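Local coordinates for ABC transporter, substrate-binding protein (Clostridium perfringens, PDB 4EDP), which probably captures a solute outside the cell and delivers it to the membrane components of an ABC importer, as bacterial extracellular solute-binding proteins do, at residues 182-187 with 259-264; 191-196 with 332-337; 200-205 with 340-345. All blocks are in the same frame, centred on the assembly; numbering follows the deposited sequence. Where two conformers were deposited one is given.

Contact 1 of 3, residues 182-187 with 259-264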
loop_
_atom_site.group_PDB
_atom_site.type_symbol
_atom_site.label_atom_id
_atom_site.label_comp_id
_atom_site.label_asym_id
_atom_site.label_seq_id
_atom_site.Cartn_x
_atom_site.Cartn_y
_atom_site.Cartn_z
ATOM N N VAL A 182 -6.442 12.006 -3.326
ATOM C CA VAL A 182 -6.405 13.020 -4.383
ATOM C C VAL A 182 -7.039 12.426 -5.661
ATOM O O VAL A 182 -7.790 13.116 -6.373
ATOM C CB VAL A 182 -4.967 13.532 -4.666
ATOM C CG1 VAL A 182 -4.940 14.475 -5.860
ATOM C CG2 VAL A 182 -4.364 14.200 -3.423
ATOM N N GLU A 183 -6.737 11.162 -5.964
ATOM C CA GLU A 183 -7.298 10.526 -7.170
ATOM C C GLU A 183 -8.806 10.314 -7.059
ATOM O O GLU A 183 -9.538 10.411 -8.065
ATOM C CB GLU A 183 -6.517 9.270 -7.587
ATOM C CG GLU A 183 -5.074 9.622 -7.980
ATOM C CD GLU A 183 -4.392 8.652 -8.923
ATOM O OE1 GLU A 183 -5.037 7.698 -9.401
ATOM O OE2 GLU A 183 -3.195 8.905 -9.260
ATOM N N ILE A 184 -9.283 10.045 -5.848
ATOM C CA ILE A 184 -10.708 9.929 -5.592
ATOM C C ILE A 184 -11.391 11.271 -5.920
ATOM O O ILE A 184 -12.428 11.302 -6.591
ATOM C CB ILE A 184 -10.961 9.518 -4.117
ATOM C CG1 ILE A 184 -10.650 8.025 -3.925
ATOM C CG2 ILE A 184 -12.415 9.840 -3.737
ATOM C CD1 ILE A 184 -10.512 7.602 -2.465
ATOM N N ALA A 185 -10.789 12.373 -5.484
ATOM C CA ALA A 185 -11.297 13.720 -5.760
ATOM C C ALA A 185 -11.250 14.004 -7.256
ATOM O O ALA A 185 -12.170 14.639 -7.802
ATOM C CB ALA A 185 -10.484 14.757 -4.970
ATOM N N ALA A 186 -10.198 13.523 -7.928
ATOM C CA ALA A 186 -10.086 13.665 -9.384
ATOM C C ALA A 186 -11.255 12.956 -10.089
ATOM O O ALA A 186 -11.763 13.461 -11.096
ATOM C CB ALA A 186 -8.763 13.107 -9.907
ATOM N N GLU A 187 -11.649 11.779 -9.599
ATOM C CA GLU A 187 -12.788 11.064 -10.198
ATOM C C GLU A 187 -14.054 11.906 -10.095
ATOM O O GLU A 187 -14.805 12.002 -11.054
ATOM C CB GLU A 187 -13.077 9.720 -9.521
ATOM C CG GLU A 187 -11.975 8.699 -9.535
ATOM C CD GLU A 187 -12.503 7.310 -9.110
ATOM O OE1 GLU A 187 -13.465 6.827 -9.756
ATOM O OE2 GLU A 187 -11.962 6.720 -8.144
ATOM N N GLY A 259 -14.657 1.100 -7.919
ATOM C CA GLY A 259 -13.408 0.438 -7.607
ATOM C C GLY A 259 -12.645 1.080 -6.467
ATOM O O GLY A 259 -12.685 2.296 -6.300
ATOM N N THR A 260 -12.023 0.239 -5.655
ATOM C CA THR A 260 -11.133 0.674 -4.590
ATOM C C THR A 260 -9.772 1.015 -5.216
ATOM O O THR A 260 -9.589 0.922 -6.446
ATOM C CB THR A 260 -10.880 -0.457 -3.546
ATOM O OG1 THR A 260 -10.106 0.058 -2.444
ATOM C CG2 THR A 260 -10.130 -1.584 -4.161
ATOM N N TYR A 261 -8.860 1.515 -4.380
ATOM C CA TYR A 261 -7.493 1.830 -4.771
ATOM C C TYR A 261 -6.549 0.918 -4.006
ATOM O O TYR A 261 -6.708 0.701 -2.801
ATOM C CB TYR A 261 -7.132 3.291 -4.461
ATOM C CG TYR A 261 -7.753 4.264 -5.425
ATOM C CD1 TYR A 261 -9.084 4.633 -5.310
ATOM C CD2 TYR A 261 -7.000 4.825 -6.450
ATOM C CE1 TYR A 261 -9.661 5.518 -6.207
ATOM C CE2 TYR A 261 -7.568 5.716 -7.355
ATOM C CZ TYR A 261 -8.887 6.060 -7.222
ATOM O OH TYR A 261 -9.471 6.934 -8.097
ATOM N N LEU A 262 -5.594 0.338 -4.727
ATOM C CA LEU A 262 -4.611 -0.524 -4.117
ATOM C C LEU A 262 -3.295 0.194 -3.911
ATOM O O LEU A 262 -3.008 1.203 -4.570
ATOM C CB LEU A 262 -4.296 -1.707 -5.042
ATOM C CG LEU A 262 -5.469 -2.538 -5.545
ATOM C CD1 LEU A 262 -4.972 -3.668 -6.468
ATOM C CD2 LEU A 262 -6.278 -3.057 -4.376
ATOM N N ASN A 263 -2.517 -0.311 -2.962
ATOM C CA ASN A 263 -1.129 0.121 -2.788
ATOM C C ASN A 263 -0.327 -1.184 -2.630
ATOM O O ASN A 263 -0.881 -2.208 -2.213
ATOM C CB ASN A 263 -0.900 1.129 -1.673
ATOM C CG ASN A 263 -1.217 0.598 -0.315
ATOM O OD1 ASN A 263 -0.381 -0.053 0.330
ATOM N ND2 ASN A 263 -2.404 0.941 0.181
ATOM N N PHE A 264 0.940 -1.143 -3.018
ATOM C CA PHE A 264 1.813 -2.319 -2.983
ATOM C C PHE A 264 3.108 -2.073 -2.228
ATOM O O PHE A 264 3.551 -0.932 -2.108
ATOM C CB PHE A 264 2.262 -2.657 -4.425
ATOM C CG PHE A 264 1.121 -2.875 -5.409
ATOM C CD1 PHE A 264 0.343 -4.010 -5.346
ATOM C CD2 PHE A 264 0.859 -1.960 -6.401
ATOM C CE1 PHE A 264 -0.707 -4.223 -6.232
ATOM C CE2 PHE A 264 -0.188 -2.175 -7.292
ATOM C CZ PHE A 264 -0.976 -3.297 -7.193
HETATM O O HOH W 1 -13.120 4.261 -8.157
#
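A hydrogen bond combined with ring packing joins Y261, in the segment 259-264 that runs into strand 262-269, to the flank of helix 178-189. Y261 OH donates a short hydrogen bond of 2.5 Å to E187 OE2, arriving from above the carboxylate plane, 36° out of it. The tyrosine and the glutamate reach out to meet head-on. With E187 CG anti to the carbonyl carbon (chi1 -60°) and the chain extended beyond it, the carboxylate is carried out from the helix to meet the phenol near the plane of its ring.

E187 OE2 also accepts from water 1 at 2.7 Å, and the same water donates to G259 O, also at 2.7 Å, so a bridge runs from the helix to the backbone beside the tyrosine. E187 OE1 turns to a salt bridge with K328; two donors on one oxygen and a lysine on the other should favour the ionised carboxylate. W156 NE1 is a second donor to G259 O.

Residues one turn back pack against the ring. I184 CG1 lies 3.5 Å from Y261 CE1, while on the CE2 side E183 CB approaches Y261 CE2 to 3.7 Å, both obliquely.

Strand 262-269 pairs antiparallel with 89-93 and with 135-145, and so appears to link the two lobes, as expected of this family. Such crossing strands are characteristic of the hinge of two-lobed solute-binding proteins, and Y261 ties the approach to this one to a helix of one lobe.

Contact 2 of 3, residues 191-196 with 332-337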
loop_
_atom_site.group_PDB
_atom_site.type_symbol
_atom_site.label_atom_id
_atom_site.label_comp_id
_atom_site.label_asym_id
_atom_site.label_seq_id
_atom_site.Cartn_x
_atom_site.Cartn_y
_atom_site.Cartn_z
ATOM N N VAL A 191 -11.726 14.851 -14.077
ATOM C CA VAL A 191 -10.502 15.223 -14.785
ATOM C C VAL A 191 -9.357 14.408 -14.180
ATOM O O VAL A 191 -9.061 14.541 -12.996
ATOM C CB VAL A 191 -10.176 16.739 -14.678
ATOM C CG1 VAL A 191 -8.819 17.062 -15.360
ATOM C CG2 VAL A 191 -11.304 17.589 -15.271
ATOM N N ASP A 192 -8.706 13.579 -14.993
ATOM C CA ASP A 192 -7.592 12.748 -14.522
ATOM C C ASP A 192 -6.447 13.638 -14.038
ATOM O O ASP A 192 -6.191 14.667 -14.630
ATOM C CB ASP A 192 -7.055 11.870 -15.638
ATOM C CG ASP A 192 -6.043 10.854 -15.136
ATOM O OD1 ASP A 192 -6.453 9.877 -14.453
ATOM O OD2 ASP A 192 -4.839 11.004 -15.433
ATOM N N VAL A 193 -5.725 13.226 -12.998
ATOM C CA VAL A 193 -4.641 14.090 -12.494
ATOM C C VAL A 193 -3.522 14.296 -13.527
ATOM O O VAL A 193 -2.779 15.265 -13.433
ATOM C CB VAL A 193 -4.059 13.585 -11.162
ATOM C CG1 VAL A 193 -5.147 13.562 -10.080
ATOM C CG2 VAL A 193 -3.416 12.201 -11.344
ATOM N N LYS A 194 -3.391 13.400 -14.503
ATOM C CA LYS A 194 -2.338 13.583 -15.510
ATOM C C LYS A 194 -2.710 14.664 -16.528
ATOM O O LYS A 194 -1.856 15.133 -17.278
ATOM C CB LYS A 194 -1.988 12.278 -16.220
ATOM C CG LYS A 194 -1.332 11.250 -15.326
ATOM C CD LYS A 194 -0.931 10.010 -16.086
ATOM C CE LYS A 194 -0.148 9.059 -15.206
ATOM N NZ LYS A 194 0.314 7.842 -15.949
ATOM N N THR A 195 -3.976 15.056 -16.561
ATOM C CA THR A 195 -4.420 16.100 -17.481
ATOM C C THR A 195 -4.120 17.501 -16.971
ATOM O O THR A 195 -3.713 18.377 -17.734
ATOM C CB THR A 195 -5.942 15.970 -17.729
ATOM O OG1 THR A 195 -6.197 14.710 -18.381
ATOM C CG2 THR A 195 -6.457 17.109 -18.599
ATOM N N ASP A 196 -4.324 17.715 -15.671
ATOM C CA ASP A 196 -4.135 19.038 -15.084
ATOM C C ASP A 196 -3.291 19.046 -13.802
ATOM O O ASP A 196 -3.378 19.983 -12.998
ATOM C CB ASP A 196 -5.504 19.648 -14.788
ATOM C CG ASP A 196 -6.257 18.924 -13.653
ATOM O OD1 ASP A 196 -5.807 17.841 -13.186
ATOM O OD2 ASP A 196 -7.326 19.434 -13.242
ATOM N N PHE A 332 3.062 5.799 -9.475
ATOM C CA PHE A 332 3.957 6.568 -8.603
ATOM C C PHE A 332 5.088 7.316 -9.301
ATOM O O PHE A 332 5.667 8.252 -8.734
ATOM C CB PHE A 332 4.418 5.740 -7.416
ATOM C CG PHE A 332 3.390 5.654 -6.366
ATOM C CD1 PHE A 332 3.221 6.701 -5.472
ATOM C CD2 PHE A 332 2.542 4.571 -6.292
ATOM C CE1 PHE A 332 2.254 6.644 -4.511
ATOM C CE2 PHE A 332 1.579 4.514 -5.345
ATOM C CZ PHE A 332 1.424 5.552 -4.450
ATOM N N LYS A 333 5.400 6.936 -10.532
ATOM C CA LYS A 333 6.388 7.681 -11.277
ATOM C C LYS A 333 5.789 9.081 -11.474
ATOM O O LYS A 333 6.451 10.106 -11.246
ATOM C CB LYS A 333 6.696 7.031 -12.625
ATOM C CG LYS A 333 7.844 7.715 -13.359
ATOM C CD LYS A 333 8.272 7.007 -14.634
ATOM C CE LYS A 333 9.460 7.750 -15.239
ATOM N NZ LYS A 333 10.054 7.080 -16.428
ATOM N N PHE A 334 4.526 9.126 -11.890
ATOM C CA PHE A 334 3.860 10.405 -12.089
ATOM C C PHE A 334 3.585 11.139 -10.776
ATOM O O PHE A 334 3.933 12.309 -10.636
ATOM C CB PHE A 334 2.548 10.276 -12.869
ATOM C CG PHE A 334 1.815 11.581 -12.991
ATOM C CD1 PHE A 334 2.198 12.511 -13.936
ATOM C CD2 PHE A 334 0.817 11.915 -12.089
ATOM C CE1 PHE A 334 1.554 13.747 -14.010
ATOM C CE2 PHE A 334 0.175 13.145 -12.155
ATOM C CZ PHE A 334 0.539 14.053 -13.108
ATOM N N VAL A 335 2.995 10.447 -9.811
ATOM C CA VAL A 335 2.628 11.057 -8.536
ATOM C C VAL A 335 3.836 11.639 -7.803
ATOM O O VAL A 335 3.779 12.765 -7.299
ATOM C CB VAL A 335 1.806 10.082 -7.657
ATOM C CG1 VAL A 335 1.711 10.585 -6.210
ATOM C CG2 VAL A 335 0.382 9.867 -8.277
ATOM N N ASN A 336 4.931 10.889 -7.742
ATOM C CA ASN A 336 6.114 11.405 -7.072
ATOM C C ASN A 336 6.643 12.662 -7.765
ATOM O O ASN A 336 7.228 13.520 -7.094
ATOM C CB ASN A 336 7.206 10.340 -6.931
ATOM C CG ASN A 336 6.887 9.322 -5.856
ATOM O OD1 ASN A 336 5.963 9.513 -5.065
ATOM N ND2 ASN A 336 7.647 8.234 -5.820
ATOM N N SER A 337 6.438 12.786 -9.081
ATOM C CA SER A 337 6.904 13.968 -9.818
ATOM C C SER A 337 6.119 15.236 -9.456
ATOM O O SER A 337 6.592 16.349 -9.706
ATOM C CB SER A 337 6.865 13.773 -11.352
ATOM O OG SER A 337 5.538 13.844 -11.878
#
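F334 leaves helix 332-350 with CG anti to the backbone N (chi1 176°), which sends its ring toward segment 191-196, while K194 has CG anti to the carbonyl carbon (chi1 -67°) and an extended chain beyond, so that CG rests over that ring and CE reaches its root. K194 CG sits 3.7 Å from the centroid of the F334 ring and only 2° off the normal, a CH-pi contact over the middle of the face. The lysine chain runs antiparallel to the phenylalanine side chain, bringing K194 CE to 3.8 Å from F334 CB.

V193 supplies the rest: its CG2 touches F334 CE2 at 3.8 Å, and V193 O lies 3.5 Å from F334 CZ. The start of the turn is capped by D192, whose OD2 accepts from K194 N at 2.9 Å. On the other side of the contact, S337 OG donates to F334 O within its own helix.

K194 NZ goes on to a salt bridge with D331, whose other carboxylate oxygen accepts from F334 N. The lysine therefore offers the ring its hydrocarbon portion and spends its charge on the acid beside the helix start; across these segments the attraction is CH-pi and van der Waals.

Contact 3 of 3, residues 200-205 with 340-345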
loop_
_atom_site.group_PDB
_atom_site.type_symbol
_atom_site.label_atom_id
_atom_site.label_comp_id
_atom_site.label_asym_id
_atom_site.label_seq_id
_atom_site.Cartn_x
_atom_site.Cartn_y
_atom_site.Cartn_z
ATOM N N ALA A 200 -8.076 20.206 -10.614
ATOM C CA ALA A 200 -9.508 19.993 -10.429
ATOM C C ALA A 200 -9.773 19.122 -9.200
ATOM O O ALA A 200 -10.730 19.339 -8.477
ATOM C CB ALA A 200 -10.143 19.359 -11.684
ATOM N N ALA A 201 -8.888 18.166 -8.950
ATOM C CA ALA A 201 -9.045 17.281 -7.801
ATOM C C ALA A 201 -8.959 18.138 -6.544
ATOM O O ALA A 201 -9.734 17.960 -5.605
ATOM C CB ALA A 201 -7.975 16.203 -7.796
ATOM N N PHE A 202 -8.014 19.076 -6.522
ATOM C CA PHE A 202 -7.872 19.919 -5.348
ATOM C C PHE A 202 -9.062 20.842 -5.145
ATOM O O PHE A 202 -9.413 21.119 -3.987
ATOM C CB PHE A 202 -6.498 20.601 -5.256
ATOM C CG PHE A 202 -5.424 19.671 -4.769
ATOM C CD1 PHE A 202 -5.335 19.345 -3.437
ATOM C CD2 PHE A 202 -4.526 19.096 -5.645
ATOM C CE1 PHE A 202 -4.368 18.465 -2.979
ATOM C CE2 PHE A 202 -3.566 18.214 -5.188
ATOM C CZ PHE A 202 -3.485 17.910 -3.850
ATOM N N LYS A 203 -9.723 21.264 -6.231
ATOM C CA LYS A 203 -10.928 22.081 -6.106
ATOM C C LYS A 203 -12.040 21.232 -5.478
ATOM O O LYS A 203 -12.854 21.756 -4.702
ATOM C CB LYS A 203 -11.380 22.662 -7.447
ATOM C CG LYS A 203 -10.464 23.732 -8.030
ATOM C CD LYS A 203 -10.376 24.979 -7.153
ATOM C CE LYS A 203 -9.562 26.074 -7.843
ATOM N NZ LYS A 203 -9.504 27.337 -7.043
ATOM N N GLU A 204 -12.087 19.935 -5.799
ATOM C CA GLU A 204 -13.088 19.046 -5.185
ATOM C C GLU A 204 -12.744 18.827 -3.710
ATOM O O GLU A 204 -13.635 18.723 -2.874
ATOM C CB GLU A 204 -13.231 17.718 -5.917
ATOM C CG GLU A 204 -13.855 17.828 -7.292
ATOM C CD GLU A 204 -15.330 18.250 -7.259
ATOM O OE1 GLU A 204 -15.968 18.245 -6.189
ATOM O OE2 GLU A 204 -15.859 18.569 -8.326
ATOM N N LEU A 205 -11.465 18.759 -3.389
ATOM C CA LEU A 205 -11.055 18.622 -1.982
ATOM C C LEU A 205 -11.476 19.866 -1.184
ATOM O O LEU A 205 -11.882 19.741 -0.021
ATOM C CB LEU A 205 -9.568 18.318 -1.856
ATOM C CG LEU A 205 -9.158 16.909 -2.325
ATOM C CD1 LEU A 205 -7.662 16.782 -2.403
ATOM C CD2 LEU A 205 -9.735 15.829 -1.376
ATOM N N ASP A 340 5.488 17.312 -4.288
ATOM C CA ASP A 340 5.753 18.559 -3.566
ATOM C C ASP A 340 4.590 19.539 -3.788
ATOM O O ASP A 340 4.119 20.199 -2.854
ATOM C CB ASP A 340 7.090 19.192 -3.970
ATOM C CG ASP A 340 8.295 18.392 -3.485
ATOM O OD1 ASP A 340 8.143 17.505 -2.616
ATOM O OD2 ASP A 340 9.409 18.667 -3.971
ATOM N N GLN A 341 4.119 19.609 -5.020
ATOM C CA GLN A 341 2.996 20.470 -5.369
ATOM C C GLN A 341 1.742 20.012 -4.622
ATOM O O GLN A 341 1.025 20.832 -4.036
ATOM C CB GLN A 341 2.750 20.428 -6.880
ATOM C CG GLN A 341 1.593 21.294 -7.381
ATOM C CD GLN A 341 1.460 21.258 -8.909
ATOM O OE1 GLN A 341 2.376 20.843 -9.607
ATOM N NE2 GLN A 341 0.313 21.700 -9.426
ATOM N N TRP A 342 1.503 18.706 -4.626
ATOM C CA TRP A 342 0.331 18.124 -3.952
ATOM C C TRP A 342 0.328 18.389 -2.459
ATOM O O TRP A 342 -0.690 18.791 -1.899
ATOM C CB TRP A 342 0.241 16.635 -4.252
ATOM C CG TRP A 342 -0.345 16.333 -5.600
ATOM C CD1 TRP A 342 -0.418 17.177 -6.677
ATOM C CD2 TRP A 342 -0.815 15.055 -6.064
ATOM N NE1 TRP A 342 -0.981 16.531 -7.749
ATOM C CE2 TRP A 342 -1.218 15.223 -7.411
ATOM C CE3 TRP A 342 -0.968 13.807 -5.465
ATOM C CZ2 TRP A 342 -1.760 14.184 -8.156
ATOM C CZ3 TRP A 342 -1.511 12.768 -6.208
ATOM C CH2 TRP A 342 -1.889 12.960 -7.542
ATOM N N VAL A 343 1.460 18.161 -1.810
ATOM C CA VAL A 343 1.579 18.434 -0.386
ATOM C C VAL A 343 1.302 19.919 -0.089
ATOM O O VAL A 343 0.565 20.241 0.833
ATOM C CB VAL A 343 2.955 18.017 0.128
ATOM C CG1 VAL A 343 3.164 18.513 1.539
ATOM C CG2 VAL A 343 3.094 16.497 0.047
ATOM N N ASN A 344 1.896 20.816 -0.874
ATOM C CA ASN A 344 1.660 22.248 -0.692
ATOM C C ASN A 344 0.174 22.578 -0.826
ATOM O O ASN A 344 -0.407 23.230 0.043
ATOM C CB ASN A 344 2.472 23.076 -1.694
ATOM C CG ASN A 344 3.950 23.114 -1.368
ATOM O OD1 ASN A 344 4.379 22.603 -0.335
ATOM N ND2 ASN A 344 4.738 23.747 -2.235
ATOM N N ASN A 345 -0.436 22.117 -1.909
ATOM C CA ASN A 345 -1.871 22.351 -2.158
ATOM C C ASN A 345 -2.756 21.788 -1.045
ATOM O O ASN A 345 -3.704 22.439 -0.594
ATOM C CB ASN A 345 -2.311 21.690 -3.461
ATOM C CG ASN A 345 -1.916 22.473 -4.705
ATOM O OD1 ASN A 345 -1.646 23.673 -4.648
ATOM N ND2 ASN A 345 -1.935 21.793 -5.854
#
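F202 points the edge of its ring at the face of W342, a T-shaped aromatic pair joining helix 199-208 to helix 332-350. The planes stand 70° apart, and the centroids of the F202 ring and the five-membered ring of W342 are 5.2 Å from each other. F202 CE2 makes the closest side-chain approach, 3.6 Å from W342 CD1 and displaced toward the rim of the indole. The phenylalanine also nestles against the tryptophan's backbone, with F202 CZ 3.5 Å from W342 O.

One turn further along the same helix, N345 covers a face of the F202 ring. The helix backbone places its CB 3.7 Å from the centroid of the F202 ring and 6° off the normal, a CH-pi contact almost exactly over the centre. The first torsion then directs the amide: with CG anti to the carbonyl carbon (chi1 -78°), it swings across the rim of the ring, where N345 ND2 lies 3.7 Å from F202 CD2, while OD1 accepts from R348 NH2. The phenylalanine is thus held at its edge by W342 and over a face by N345.

The polar end of the indole is satisfied too: W342 NE1 donates to N197 O, in the loop before helix 199-208. W346 and I349 continue the packing against F202 along helix 332-350. On another flank A201 meets A186 and L205 meets A185, so helix 199-208 packs against both helix 178-189 and the C-terminal helix.

Contact 1 lies nearest the middle of the molecule, its centre about 11 Å from that of the chain, and alone relies on a hydrogen bond and a bridging water between its segments. Contacts 2 and 3 lie about 18 and 21 Å out and share helix 332-350. Yet contact 3, the most distant, is a buried aromatic cluster, whereas contacts 1 and 2 are partly buried and contact 2 has an exposed lysine over its ring. W342 joins contacts 2 and 3 by packing on V193 and V335. Those valines also meet E183 of contact 1, and V182 packs on F202, so all three form one continuous body of packing. Along the chain their segments interleave.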